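Local coordinates for fibrillarin-like rRNA/tRNA 2'-O-methyltransferase (PDB 1NT2), which transfers methyl groups from S-adenosylmethionine to ribose 2'-hydroxyls of rRNA and tRNA at sites chosen by a guide RNA, working in box C/D sRNP particles with nop5, at residues Leu129-Ile134 with Val158-Ala163; Leu43-Leu48 with Gly193-Tyr198. One frame throughout, in Å; residues are numbered along the deposited sequence.

Contact 1 (Leu129-Ile134 with Val158-Ala163). With SAM (S-adenosylmethionine), chain C.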
loop_
_atom_site.group_PDB
_atom_site.type_symbol
_atom_site.label_atom_id
_atom_site.label_comp_id
_atom_site.label_asym_id
_atom_site.label_seq_id
_atom_site.Cartn_x
_atom_site.Cartn_y
_atom_site.Cartn_z
ATOM N N LEU A 129 -45.392 20.128 20.332
ATOM C CA LEU A 129 -45.026 20.190 18.920
ATOM C C LEU A 129 -43.527 20.016 18.688
ATOM O O LEU A 129 -42.697 20.578 19.419
ATOM C CB LEU A 129 -45.502 21.513 18.311
ATOM C CG LEU A 129 -44.635 22.155 17.231
ATOM C CD1 LEU A 129 -45.500 22.668 16.099
ATOM C CD2 LEU A 129 -43.815 23.271 17.857
ATOM N N ILE A 130 -43.200 19.221 17.668
ATOM C CA ILE A 130 -41.816 18.961 17.305
ATOM C C ILE A 130 -41.560 19.611 15.962
ATOM O O ILE A 130 -42.105 19.165 14.950
ATOM C CB ILE A 130 -41.527 17.472 17.108
ATOM C CG1 ILE A 130 -42.161 16.644 18.218
ATOM C CG2 ILE A 130 -40.031 17.249 17.109
ATOM C CD1 ILE A 130 -42.017 15.143 18.008
ATOM N N TYR A 131 -40.742 20.663 15.948
ATOM C CA TYR A 131 -40.399 21.351 14.702
ATOM C C TYR A 131 -39.067 20.789 14.231
ATOM O O TYR A 131 -38.082 20.811 14.975
ATOM C CB TYR A 131 -40.268 22.868 14.918
ATOM C CG TYR A 131 -39.933 23.632 13.654
ATOM C CD1 TYR A 131 -40.786 23.604 12.548
ATOM C CD2 TYR A 131 -38.739 24.335 13.539
ATOM C CE1 TYR A 131 -40.448 24.254 11.354
ATOM C CE2 TYR A 131 -38.388 24.992 12.351
ATOM C CZ TYR A 131 -39.243 24.946 11.262
ATOM O OH TYR A 131 -38.889 25.568 10.084
ATOM N N GLN A 132 -39.036 20.261 13.012
ATOM C CA GLN A 132 -37.793 19.712 12.496
ATOM C C GLN A 132 -37.405 20.335 11.164
ATOM O O GLN A 132 -38.221 20.471 10.244
ATOM C CB GLN A 132 -37.874 18.192 12.344
ATOM C CG GLN A 132 -36.502 17.518 12.385
ATOM C CD GLN A 132 -36.547 16.060 11.968
ATOM O OE1 GLN A 132 -36.684 15.743 10.785
ATOM N NE2 GLN A 132 -36.442 15.161 12.941
ATOM N N ASP A 133 -36.131 20.708 11.087
ATOM C CA ASP A 133 -35.540 21.333 9.915
ATOM C C ASP A 133 -34.159 20.715 9.770
ATOM O O ASP A 133 -33.159 21.423 9.718
ATOM C CB ASP A 133 -35.404 22.838 10.155
ATOM C CG ASP A 133 -35.122 23.610 8.893
ATOM O OD1 ASP A 133 -34.400 23.074 8.027
ATOM O OD2 ASP A 133 -35.615 24.758 8.785
ATOM N N ILE A 134 -34.116 19.388 9.761
ATOM C CA ILE A 134 -32.868 18.646 9.609
ATOM C C ILE A 134 -32.813 18.142 8.179
ATOM O O ILE A 134 -33.797 17.614 7.659
ATOM C CB ILE A 134 -32.790 17.414 10.536
ATOM C CG1 ILE A 134 -32.529 17.837 11.976
ATOM C CG2 ILE A 134 -31.674 16.506 10.091
ATOM C CD1 ILE A 134 -32.454 16.658 12.923
ATOM N N VAL A 158 -44.191 19.957 12.572
ATOM C CA VAL A 158 -43.919 20.663 11.326
ATOM C C VAL A 158 -42.513 20.203 10.975
ATOM O O VAL A 158 -41.594 20.280 11.795
ATOM C CB VAL A 158 -43.908 22.198 11.510
ATOM C CG1 VAL A 158 -43.899 22.873 10.158
ATOM C CG2 VAL A 158 -45.107 22.638 12.328
ATOM N N ILE A 159 -42.343 19.707 9.764
ATOM C CA ILE A 159 -41.042 19.225 9.372
ATOM C C ILE A 159 -40.687 19.745 7.993
ATOM O O ILE A 159 -41.469 19.611 7.049
ATOM C CB ILE A 159 -41.024 17.680 9.372
ATOM C CG1 ILE A 159 -39.613 17.163 9.085
ATOM C CG2 ILE A 159 -42.026 17.155 8.353
ATOM C CD1 ILE A 159 -39.517 15.641 8.995
ATOM N N MET A 160 -39.514 20.360 7.881
ATOM C CA MET A 160 -39.064 20.877 6.600
ATOM C C MET A 160 -38.276 19.759 5.900
ATOM O O MET A 160 -37.563 18.984 6.545
ATOM C CB MET A 160 -38.197 22.123 6.804
ATOM C CG MET A 160 -38.865 23.261 7.596
ATOM S SD MET A 160 -40.558 23.726 7.095
ATOM C CE MET A 160 -40.336 24.017 5.362
ATOM N N VAL A 161 -38.410 19.665 4.583
ATOM C CA VAL A 161 -37.730 18.612 3.838
ATOM C C VAL A 161 -37.043 19.093 2.560
ATOM O O VAL A 161 -37.612 19.844 1.765
ATOM C CB VAL A 161 -38.735 17.478 3.480
ATOM C CG1 VAL A 161 -38.097 16.449 2.566
ATOM C CG2 VAL A 161 -39.224 16.826 4.747
ATOM N N LYS A 162 -35.806 18.657 2.371
ATOM C CA LYS A 162 -35.053 19.003 1.181
ATOM C C LYS A 162 -34.998 17.724 0.369
ATOM O O LYS A 162 -34.237 16.820 0.705
ATOM C CB LYS A 162 -33.640 19.442 1.559
ATOM C CG LYS A 162 -32.720 19.679 0.380
ATOM C CD LYS A 162 -31.462 20.390 0.824
ATOM C CE LYS A 162 -30.492 20.549 -0.329
ATOM N NZ LYS A 162 -31.072 21.285 -1.484
ATOM N N ALA A 163 -35.814 17.641 -0.679
ATOM C CA ALA A 163 -35.850 16.455 -1.532
ATOM C C ALA A 163 -34.483 15.784 -1.686
ATOM O O ALA A 163 -34.319 14.631 -1.294
ATOM C CB ALA A 163 -36.411 16.814 -2.901
HETATM N N SAM C . -33.315 26.993 9.734
HETATM C CA SAM C . -31.857 26.919 10.007
HETATM C C SAM C . -31.248 28.314 10.067
HETATM O O SAM C . -31.991 29.276 9.893
HETATM O OXT SAM C . -29.992 28.375 10.302
HETATM C CB SAM C . -31.164 26.045 8.923
HETATM C CG SAM C . -31.057 24.609 9.420
HETATM S SD SAM C . -30.244 23.314 8.382
HETATM C CE SAM C . -31.289 22.995 6.952
HETATM C "C5'" SAM C . -30.312 21.829 9.301
HETATM C "C4'" SAM C . -29.543 21.811 10.602
HETATM O "O4'" SAM C . -29.759 20.518 11.172
HETATM C "C3'" SAM C . -28.026 21.918 10.444
HETATM O "O3'" SAM C . -27.703 23.186 11.074
HETATM C "C2'" SAM C . -27.411 20.797 11.269
HETATM O "O2'" SAM C . -26.311 21.023 12.130
HETATM C "C1'" SAM C . -28.642 20.143 11.927
HETATM N N9 SAM C . -28.596 18.692 11.967
HETATM C C8 SAM C . -28.562 17.794 10.932
HETATM N N7 SAM C . -28.540 16.551 11.313
HETATM C C5 SAM C . -28.560 16.626 12.696
HETATM C C6 SAM C . -28.559 15.632 13.720
HETATM N N6 SAM C . -28.535 14.315 13.441
HETATM N N1 SAM C . -28.581 16.033 15.044
HETATM C C2 SAM C . -28.607 17.369 15.314
HETATM N N3 SAM C . -28.615 18.392 14.426
HETATM C C4 SAM C . -28.590 17.946 13.119
#
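Val158 opens the pairing of two neighbouring parallel strands in the seven-stranded sheet of the Rossmann-like methyltransferase fold. Its N reaches Ile130 O at 3.3 Å from a position tilted out of the carbonyl plane, whereas its own O receives Gln132 N in a shorter, straighter bond of 2.8 Å. On the sheet face that Val158 shares with Tyr131, Val158 CB lies in the plane of the Tyr131 ring, at its edge, 3.6 Å from Tyr131 CD1, while Val158 CG2 turns to Leu129 CD1. Tyr131 CG stands anti to its backbone N (chi1 -179°), which swings the ring across toward the partner strand, and Tyr63 meets that ring edge-to-face. Ile159 belongs to the other face. Its extended chain runs alongside that of Gln132, both pointing the same way, until CD1 comes 3.4 Å from Gln132 OE1, and both side chains touch Leu143 of helix 139-150. Met160 N closes the series with a nearly straight bond of 2.7 Å to Gln132 O. The bend at chi2 (-48°) carries the Met160 sulfur obliquely past the Tyr131 ring, a Met-aromatic contact with SD 5.5 Å from the ring centroid. Just beyond the paired region, Asp133 and Ile134 reach the methyl donor: Ile134 CG2 packs against the adenine, and Asp133 OD2, salt-bridged to Lys42, accepts a weak hydrogen bond from the amino N of S-adenosylmethionine at 3.3 Å.

Contact 2 (Leu43-Leu48 with Gly193-Tyr198)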
loop_
_atom_site.group_PDB
_atom_site.type_symbol
_atom_site.label_atom_id
_atom_site.label_comp_id
_atom_site.label_asym_id
_atom_site.label_seq_id
_atom_site.Cartn_x
_atom_site.Cartn_y
_atom_site.Cartn_z
ATOM N N LEU A 43 -39.571 28.718 8.062
ATOM C CA LEU A 43 -40.832 28.834 8.787
ATOM C C LEU A 43 -41.560 30.104 8.369
ATOM O O LEU A 43 -42.730 30.051 7.980
ATOM C CB LEU A 43 -40.593 28.840 10.300
ATOM C CG LEU A 43 -41.774 28.346 11.151
ATOM C CD1 LEU A 43 -42.907 29.358 11.146
ATOM C CD2 LEU A 43 -42.259 27.005 10.613
ATOM N N ALA A 44 -40.868 31.239 8.447
ATOM C CA ALA A 44 -41.461 32.509 8.049
ATOM C C ALA A 44 -41.961 32.351 6.618
ATOM O O ALA A 44 -42.894 33.031 6.192
ATOM C CB ALA A 44 -40.434 33.621 8.126
ATOM N N ALA A 45 -41.339 31.437 5.884
ATOM C CA ALA A 45 -41.733 31.176 4.507
ATOM C C ALA A 45 -43.052 30.401 4.458
ATOM O O ALA A 45 -43.948 30.733 3.683
ATOM C CB ALA A 45 -40.641 30.394 3.797
ATOM N N MET A 46 -43.166 29.365 5.286
ATOM C CA MET A 46 -44.386 28.558 5.334
ATOM C C MET A 46 -45.565 29.468 5.648
ATOM O O MET A 46 -46.636 29.352 5.050
ATOM C CB MET A 46 -44.288 27.482 6.418
ATOM C CG MET A 46 -45.595 26.728 6.627
ATOM S SD MET A 46 -45.662 25.943 8.242
ATOM C CE MET A 46 -45.543 27.398 9.332
ATOM N N ILE A 47 -45.356 30.357 6.612
ATOM C CA ILE A 47 -46.378 31.308 7.009
ATOM C C ILE A 47 -46.802 32.098 5.775
ATOM O O ILE A 47 -47.987 32.144 5.444
ATOM C CB ILE A 47 -45.841 32.271 8.089
ATOM C CG1 ILE A 47 -45.729 31.537 9.423
ATOM C CG2 ILE A 47 -46.742 33.481 8.219
ATOM C CD1 ILE A 47 -45.145 32.387 10.520
ATOM N N LEU A 48 -45.834 32.699 5.084
ATOM C CA LEU A 48 -46.139 33.480 3.886
ATOM C C LEU A 48 -46.800 32.653 2.798
ATOM O O LEU A 48 -47.692 33.145 2.110
ATOM C CB LEU A 48 -44.882 34.129 3.319
ATOM C CG LEU A 48 -44.175 35.121 4.235
ATOM C CD1 LEU A 48 -43.043 35.763 3.459
ATOM C CD2 LEU A 48 -45.147 36.179 4.742
ATOM N N GLY A 193 -46.714 21.995 1.224
ATOM C CA GLY A 193 -46.625 23.017 0.203
ATOM C C GLY A 193 -45.183 23.434 0.144
ATOM O O GLY A 193 -44.536 23.536 1.184
ATOM N N SER A 194 -44.662 23.660 -1.054
ATOM C CA SER A 194 -43.271 24.058 -1.169
ATOM C C SER A 194 -43.176 25.538 -0.901
ATOM O O SER A 194 -44.159 26.270 -1.050
ATOM C CB SER A 194 -42.726 23.776 -2.562
ATOM O OG SER A 194 -43.016 24.852 -3.430
ATOM N N LEU A 195 -41.982 25.963 -0.507
ATOM C CA LEU A 195 -41.691 27.360 -0.207
ATOM C C LEU A 195 -41.017 27.916 -1.448
ATOM O O LEU A 195 -40.104 28.729 -1.354
ATOM C CB LEU A 195 -40.722 27.431 0.970
ATOM C CG LEU A 195 -41.029 26.403 2.063
ATOM C CD1 LEU A 195 -39.808 26.190 2.954
ATOM C CD2 LEU A 195 -42.243 26.870 2.857
ATOM N N MET A 196 -41.500 27.468 -2.602
ATOM C CA MET A 196 -40.951 27.818 -3.904
ATOM C C MET A 196 -40.125 29.094 -4.087
ATOM O O MET A 196 -38.983 29.015 -4.555
ATOM C CB MET A 196 -42.042 27.730 -4.973
ATOM C CG MET A 196 -41.528 27.047 -6.252
ATOM S SD MET A 196 -40.102 25.889 -5.959
ATOM C CE MET A 196 -38.717 26.878 -6.573
ATOM N N PRO A 197 -40.669 30.283 -3.771
ATOM C CA PRO A 197 -39.743 31.402 -3.994
ATOM C C PRO A 197 -38.556 31.374 -3.014
ATOM O O PRO A 197 -37.382 31.325 -3.414
ATOM C CB PRO A 197 -40.630 32.626 -3.789
ATOM C CG PRO A 197 -41.938 32.162 -4.299
ATOM C CD PRO A 197 -42.054 30.768 -3.714
ATOM N N TYR A 198 -38.890 31.372 -1.727
ATOM C CA TYR A 198 -37.922 31.392 -0.640
ATOM C C TYR A 198 -36.927 30.241 -0.555
ATOM O O TYR A 198 -35.737 30.479 -0.344
ATOM C CB TYR A 198 -38.694 31.542 0.660
ATOM C CG TYR A 198 -39.651 32.702 0.570
ATOM C CD1 TYR A 198 -39.191 34.014 0.656
ATOM C CD2 TYR A 198 -40.999 32.496 0.297
ATOM C CE1 TYR A 198 -40.050 35.090 0.466
ATOM C CE2 TYR A 198 -41.863 33.567 0.104
ATOM C CZ TYR A 198 -41.379 34.859 0.189
ATOM O OH TYR A 198 -42.220 35.924 -0.015
#
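Ala45 and Leu195 bring the two backbones to a CA-to-CA separation of 6.1 Å, where a turn of helix 42-48 rests against the chain leaving strand 188-194, the outermost strand on this side of the seven-stranded sheet of the Rossmann-like methyltransferase fold. No hydrogen bond crosses, and the join is van der Waals packing, mostly of apolar side chains. Ala45 lets both partners close in, its CB lying 4.0 Å from Leu195 CD2 and 3.9 Å from Tyr198 CB. That same Leu195 methyl also slides along the helix backbone, coming 3.6 Å from Met46 N. Before it, Ser194 OG accepts a hydrogen bond from Met196 N, an ST turn. Tyr198 then comes back to the helix: with CG anti to the carbonyl carbon (chi1 -51°), the ring is directed past Ala45 to Leu48, whose side chain it crosses at about a right angle. Pro197 CB sits over one ring face, and Trp39 also meets the ring. Without the ring, as with an alanine here, Leu48 CD1 is likely to lose its aromatic neighbour and a gap to open beside the helix. At the ring's far end, Leu48 CD1 lies 3.6 Å from Tyr198 OH.

The two contacts differ in depth and in chemistry. Contact 1 lies in the core, its centre about 6 Å from that of the chain, and combines main-chain hydrogen bonding with packing on both sheet faces beside the cofactor. Contact 2 sits farther out, at about 12 Å, where helix 42-48 meets the segment 193-198 by packing without hydrogen bonds and Tyr198 is partly exposed. The two share one sheet and touch directly: Met46 SD lies against Val158 CG1 at 4.0 Å, while Leu43 reaches the Tyr131 ring. Helix 42-48 thus packs on Tyr131 and Val158, and Leu195 on Met160.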